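PDB 1YZY: 3-oxo-tetronate kinase from Haemophilus influenzae, which catalyses the ATP-dependent phosphorylation of 3-oxo-tetronate to 3-oxo-tetronate 4-phosphate as a member of the four-carbon acid sugar kinase family. Local coordinates for residues A[249-254]-A[304-309]; A[275-280]-A[329-334]. All coordinates share one frame; numbering follows the deposited sequence.

Overall arrangement
Both contacts belong to the nucleotide-binding C-terminal domain, and their centres lie 12 Å apart. Contact 1 pairs two neighbouring parallel strands, 248-252 and 305-307; contact 2 packs the start of helix 277-282, which follows edge strand 272-274, against helix 324-345, which covers the Leu251 face of those strands. They meet directly: Tyr307 O lies 2.5 Å from Leu275 N, probably a hydrogen bond although the separation is unusually short, and Ala308 CB packs 3.8 Å from Ile331 CG2. Contact 1 holds Ser254, an ATP-binding residue by similarity. Contact 2 holds none, but the side chain of Ile331 is about 9 Å from that of Ser254 and about 5 Å from that of Thr357, another inferred ATP-binding residue.

Contact 1 (A[249-254]-A[304-309]); sequences VVLSGS and PMVYAT
Thr309 OG1 joins the ends of two adjacent parallel β-strands, donating to Ser254 O at 2.7 Å while accepting from Ser252 OG at 3.0 Å. A threonine hydroxyl suits this place because it can give and take a bond at once; with OG1 opposite the carbonyl carbon about CA-CB (chi1 -57°), it faces the 249-254 segment. Ser254 is an ATP-binding residue by similarity, so this small relay ties a probable nucleotide-binding loop to the neighbouring strand.

Behind it runs the regular parallel ladder. Val250 N donates to Pro304 O almost straight, at 173°, Val306 N to Val250 O, and Ser252 N to Val306 O. The last rung is the shortest, Ala308 N to Ser252 O at 2.6 Å. Proline has no N-H to donate but keeps its carbonyl as acceptor, which suits position 304 just before strand 305-307; its ring packs on Trp293 and Val294 of helix 286-295.

Val250 and Met305 share one face, their CB atoms 3.8 Å apart, and Ser252 and Tyr307 continue it. On the other, Leu251 and Val306 run alongside one another, Leu251 CD2 4.0 Å from Val306 CB, and Leu251 also reaches Phe335 and Leu338 of helix 324-345. At the strand ends Gly253, without a side chain, brings its CA to 3.9 Å from Ala308 CB.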
loop_
_atom_site.group_PDB
_atom_site.type_symbol
_atom_site.label_atom_id
_atom_site.label_comp_id
_atom_site.label_asym_id
_atom_site.label_seq_id
_atom_site.Cartn_x
_atom_site.Cartn_y
_atom_site.Cartn_z
ATOM N N VAL A 249 16.109 14.151 -8.621
ATOM C CA VAL A 249 15.754 15.331 -7.840
ATOM C C VAL A 249 14.993 14.944 -6.566
ATOM O O VAL A 249 14.219 13.981 -6.554
ATOM C CB VAL A 249 14.921 16.355 -8.682
ATOM C CG1 VAL A 249 13.553 15.788 -9.037
ATOM C CG2 VAL A 249 14.783 17.673 -7.939
ATOM N N VAL A 250 15.279 15.660 -5.486
ATOM C CA VAL A 250 14.634 15.441 -4.199
ATOM C C VAL A 250 13.731 16.638 -3.930
ATOM O O VAL A 250 14.188 17.783 -3.962
ATOM C CB VAL A 250 15.681 15.332 -3.039
ATOM C CG1 VAL A 250 14.987 15.261 -1.693
ATOM C CG2 VAL A 250 16.567 14.110 -3.226
ATOM N N LEU A 251 12.449 16.372 -3.706
ATOM C CA LEU A 251 11.473 17.421 -3.415
ATOM C C LEU A 251 10.851 17.113 -2.048
ATOM O O LEU A 251 9.986 16.249 -1.932
ATOM C CB LEU A 251 10.415 17.475 -4.528
ATOM C CG LEU A 251 10.949 17.696 -5.959
ATOM C CD1 LEU A 251 9.873 17.479 -6.982
ATOM C CD2 LEU A 251 11.554 19.080 -6.117
ATOM N N SER A 252 11.300 17.839 -1.026
ATOM C CA SER A 252 10.866 17.651 0.363
ATOM C C SER A 252 9.921 18.727 0.897
ATOM O O SER A 252 10.287 19.895 0.976
ATOM C CB SER A 252 12.109 17.614 1.256
ATOM O OG SER A 252 11.872 16.925 2.466
ATOM N N GLY A 253 8.724 18.326 1.309
ATOM C CA GLY A 253 7.773 19.289 1.836
ATOM C C GLY A 253 7.286 19.051 3.256
ATOM O O GLY A 253 6.691 19.947 3.861
ATOM N N SER A 254 7.509 17.849 3.784
ATOM C CA SER A 254 7.072 17.491 5.134
ATOM C C SER A 254 7.830 18.197 6.248
ATOM O O SER A 254 9.030 18.401 6.161
ATOM C CB SER A 254 7.174 15.974 5.345
ATOM O OG SER A 254 6.541 15.570 6.555
ATOM N N PRO A 304 20.142 17.288 -6.418
ATOM C CA PRO A 304 19.841 18.555 -5.751
ATOM C C PRO A 304 18.485 18.494 -5.039
ATOM O O PRO A 304 17.551 17.851 -5.505
ATOM C CB PRO A 304 19.850 19.549 -6.910
ATOM C CG PRO A 304 19.325 18.747 -8.031
ATOM C CD PRO A 304 20.073 17.439 -7.881
ATOM N N MET A 305 18.375 19.182 -3.914
ATOM C CA MET A 305 17.138 19.164 -3.157
ATOM C C MET A 305 16.532 20.546 -2.896
ATOM O O MET A 305 17.142 21.482 -2.367
ATOM C CB MET A 305 17.389 18.528 -1.780
ATOM C CG MET A 305 16.308 18.823 -0.738
ATOM S SD MET A 305 16.538 17.969 0.824
ATOM C CE MET A 305 17.884 18.890 1.580
ATOM N N VAL A 306 15.267 20.632 -3.302
ATOM C CA VAL A 306 14.355 21.755 -3.137
ATOM C C VAL A 306 13.427 21.341 -1.997
ATOM O O VAL A 306 12.688 20.364 -2.127
ATOM C CB VAL A 306 13.504 22.092 -4.368
ATOM C CG1 VAL A 306 12.763 23.385 -4.126
ATOM C CG2 VAL A 306 14.368 22.208 -5.600
ATOM N N TYR A 307 13.442 22.084 -0.897
ATOM C CA TYR A 307 12.629 21.709 0.250
ATOM C C TYR A 307 11.844 22.800 0.958
ATOM O O TYR A 307 12.292 23.939 1.066
ATOM C CB TYR A 307 13.508 20.995 1.284
ATOM C CG TYR A 307 14.595 21.863 1.890
ATOM C CD1 TYR A 307 14.457 22.390 3.175
ATOM C CD2 TYR A 307 15.756 22.171 1.170
ATOM C CE1 TYR A 307 15.439 23.202 3.722
ATOM C CE2 TYR A 307 16.742 22.975 1.708
ATOM C CZ TYR A 307 16.578 23.490 2.982
ATOM O OH TYR A 307 17.543 24.318 3.506
ATOM N N ALA A 308 10.680 22.420 1.467
ATOM C CA ALA A 308 9.819 23.319 2.225
ATOM C C ALA A 308 9.971 22.950 3.705
ATOM O O ALA A 308 9.624 23.726 4.595
ATOM C CB ALA A 308 8.368 23.158 1.781
ATOM N N THR A 309 10.533 21.771 3.944
ATOM C CA THR A 309 10.757 21.235 5.282
ATOM C C THR A 309 11.400 22.178 6.302
ATOM O O THR A 309 12.571 22.549 6.175
ATOM C CB THR A 309 11.619 19.981 5.195
ATOM O OG1 THR A 309 10.972 19.030 4.343
ATOM C CG2 THR A 309 11.850 19.378 6.575
#

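Contact 2 (A[275-280]-A[329-334])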
loop_
_atom_site.group_PDB
_atom_site.type_symbol
_atom_site.label_atom_id
_atom_site.label_comp_id
_atom_site.label_asym_id
_atom_site.label_seq_id
_atom_site.Cartn_x
_atom_site.Cartn_y
_atom_site.Cartn_z
ATOM N N LEU A 275 12.752 26.143 -0.131
ATOM C CA LEU A 275 11.582 26.756 -0.738
ATOM C C LEU A 275 10.988 27.747 0.269
ATOM O O LEU A 275 10.569 27.356 1.363
ATOM C CB LEU A 275 10.565 25.666 -1.111
ATOM C CG LEU A 275 9.408 25.949 -2.079
ATOM C CD1 LEU A 275 8.829 24.626 -2.537
ATOM C CD2 LEU A 275 8.317 26.811 -1.446
ATOM N N ASP A 276 11.005 29.030 -0.085
ATOM C CA ASP A 276 10.474 30.091 0.765
ATOM C C ASP A 276 8.996 30.301 0.432
ATOM O O ASP A 276 8.651 30.555 -0.722
ATOM C CB ASP A 276 11.269 31.383 0.532
ATOM C CG ASP A 276 10.757 32.553 1.356
ATOM O OD1 ASP A 276 10.671 32.424 2.597
ATOM O OD2 ASP A 276 10.447 33.604 0.760
ATOM N N VAL A 277 8.133 30.217 1.445
ATOM C CA VAL A 277 6.688 30.365 1.251
ATOM C C VAL A 277 6.223 31.747 0.782
ATOM O O VAL A 277 5.235 31.856 0.054
ATOM C CB VAL A 277 5.903 29.947 2.518
ATOM C CG1 VAL A 277 4.400 30.090 2.295
ATOM C CG2 VAL A 277 6.237 28.505 2.882
ATOM N N GLU A 278 6.913 32.797 1.215
ATOM C CA GLU A 278 6.560 34.163 0.821
ATOM C C GLU A 278 6.738 34.336 -0.694
ATOM O O GLU A 278 5.948 35.008 -1.356
ATOM C CB GLU A 278 7.452 35.163 1.568
ATOM C CG GLU A 278 6.799 36.507 1.924
ATOM C CD GLU A 278 6.678 37.488 0.758
ATOM O OE1 GLU A 278 7.370 37.321 -0.272
ATOM O OE2 GLU A 278 5.890 38.451 0.891
ATOM N N GLN A 279 7.812 33.758 -1.219
ATOM C CA GLN A 279 8.128 33.834 -2.639
ATOM C C GLN A 279 7.231 32.938 -3.484
ATOM O O GLN A 279 6.993 33.219 -4.661
ATOM C CB GLN A 279 9.586 33.439 -2.873
ATOM C CG GLN A 279 10.612 34.443 -2.383
ATOM C CD GLN A 279 10.725 35.645 -3.295
ATOM O OE1 GLN A 279 11.298 35.560 -4.379
ATOM N NE2 GLN A 279 10.192 36.778 -2.852
ATOM N N ALA A 280 6.784 31.831 -2.901
ATOM C CA ALA A 280 5.924 30.889 -3.612
ATOM C C ALA A 280 4.585 31.522 -3.986
ATOM O O ALA A 280 3.980 31.172 -5.004
ATOM C CB ALA A 280 5.708 29.636 -2.769
ATOM N N HIS A 329 -1.051 25.592 -0.385
ATOM C CA HIS A 329 -1.227 25.640 -1.835
ATOM C C HIS A 329 0.015 26.111 -2.572
ATOM O O HIS A 329 0.406 25.523 -3.576
ATOM C CB HIS A 329 -2.394 26.558 -2.208
ATOM C CG HIS A 329 -3.720 25.865 -2.275
ATOM N ND1 HIS A 329 -4.065 25.018 -3.305
ATOM C CD2 HIS A 329 -4.797 25.923 -1.458
ATOM C CE1 HIS A 329 -5.298 24.585 -3.122
ATOM N NE2 HIS A 329 -5.766 25.120 -2.007
ATOM N N ALA A 330 0.600 27.204 -2.092
ATOM C CA ALA A 330 1.798 27.773 -2.698
ATOM C C ALA A 330 2.872 26.703 -2.853
ATOM O O ALA A 330 3.434 26.536 -3.932
ATOM C CB ALA A 330 2.312 28.921 -1.849
ATOM N N ILE A 331 3.127 25.974 -1.766
ATOM C CA ILE A 331 4.116 24.896 -1.729
ATOM C C ILE A 331 3.760 23.745 -2.680
ATOM O O ILE A 331 4.618 23.256 -3.413
ATOM C CB ILE A 331 4.276 24.352 -0.283
ATOM C CG1 ILE A 331 4.860 25.440 0.616
ATOM C CG2 ILE A 331 5.183 23.130 -0.258
ATOM C CD1 ILE A 331 4.899 25.084 2.078
ATOM N N GLU A 332 2.512 23.290 -2.629
ATOM C CA GLU A 332 2.038 22.203 -3.484
ATOM C C GLU A 332 2.038 22.554 -4.969
ATOM O O GLU A 332 2.392 21.727 -5.804
ATOM C CB GLU A 332 0.633 21.777 -3.066
ATOM C CG GLU A 332 0.575 20.998 -1.761
ATOM C CD GLU A 332 -0.850 20.739 -1.290
ATOM O OE1 GLU A 332 -1.777 20.698 -2.133
ATOM O OE2 GLU A 332 -1.041 20.566 -0.067
ATOM N N ASN A 333 1.563 23.749 -5.299
ATOM C CA ASN A 333 1.526 24.197 -6.686
ATOM C C ASN A 333 2.941 24.347 -7.237
ATOM O O ASN A 333 3.183 24.083 -8.416
ATOM C CB ASN A 333 0.791 25.538 -6.809
ATOM C CG ASN A 333 -0.717 25.397 -6.741
ATOM O OD1 ASN A 333 -1.299 24.474 -7.316
ATOM N ND2 ASN A 333 -1.364 26.339 -6.065
ATOM N N THR A 334 3.866 24.793 -6.390
ATOM C CA THR A 334 5.253 24.984 -6.801
ATOM C C THR A 334 5.951 23.665 -7.128
ATOM O O THR A 334 6.589 23.545 -8.177
ATOM C CB THR A 334 6.074 25.777 -5.742
ATOM O OG1 THR A 334 5.547 27.106 -5.609
ATOM C CG2 THR A 334 7.530 25.882 -6.169
#
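A helix N-terminus packing against the first half of a longer helix forms this contact: Ala280, in the first turn of helix 277-282, meets Ala330 of helix 324-345 beside edge strand 272-274. Their methyl groups touch, CB to CB at 3.6 Å, and small residues on both sides let the backbones come close, with CA atoms 5.3 Å apart. Beside this pair, Thr334 OG1 lies 3.8 Å from Ala280 CB.

The branch ends of Leu275 and Thr334 meet head-on, CD1 to CG2 at 4.1 Å. Leucine supplies the length needed here: its CG lies opposite the backbone N (chi1 -164°), and the extended chain also carries CD2 toward Ile331 CG1. Farther along, the side chains of Val277 and Ile331 pass at a slant, with Val277 CG2 3.8 Å from Ile331 CD1.

Two side-chain bonds stay inside their own segments. Asp276 is the N-cap of helix 277-282, its OD2 accepting from Gln279 N at 3.3 Å, from above the carboxylate plane. Thr334 OG1 donates to Ala330 O at 2.8 Å, and Thr334 N reaches the same oxygen from the opposite face of its plane. The Thr334 torsion (chi1 -64°) puts OG1 near Ala330 O and, at the same time, turns CG2 toward Leu275. With no hydrogen bond crossing between the segments, the association rests on apolar contact and close fit, while the bonds of Asp276 and Thr334 each serve their own helix.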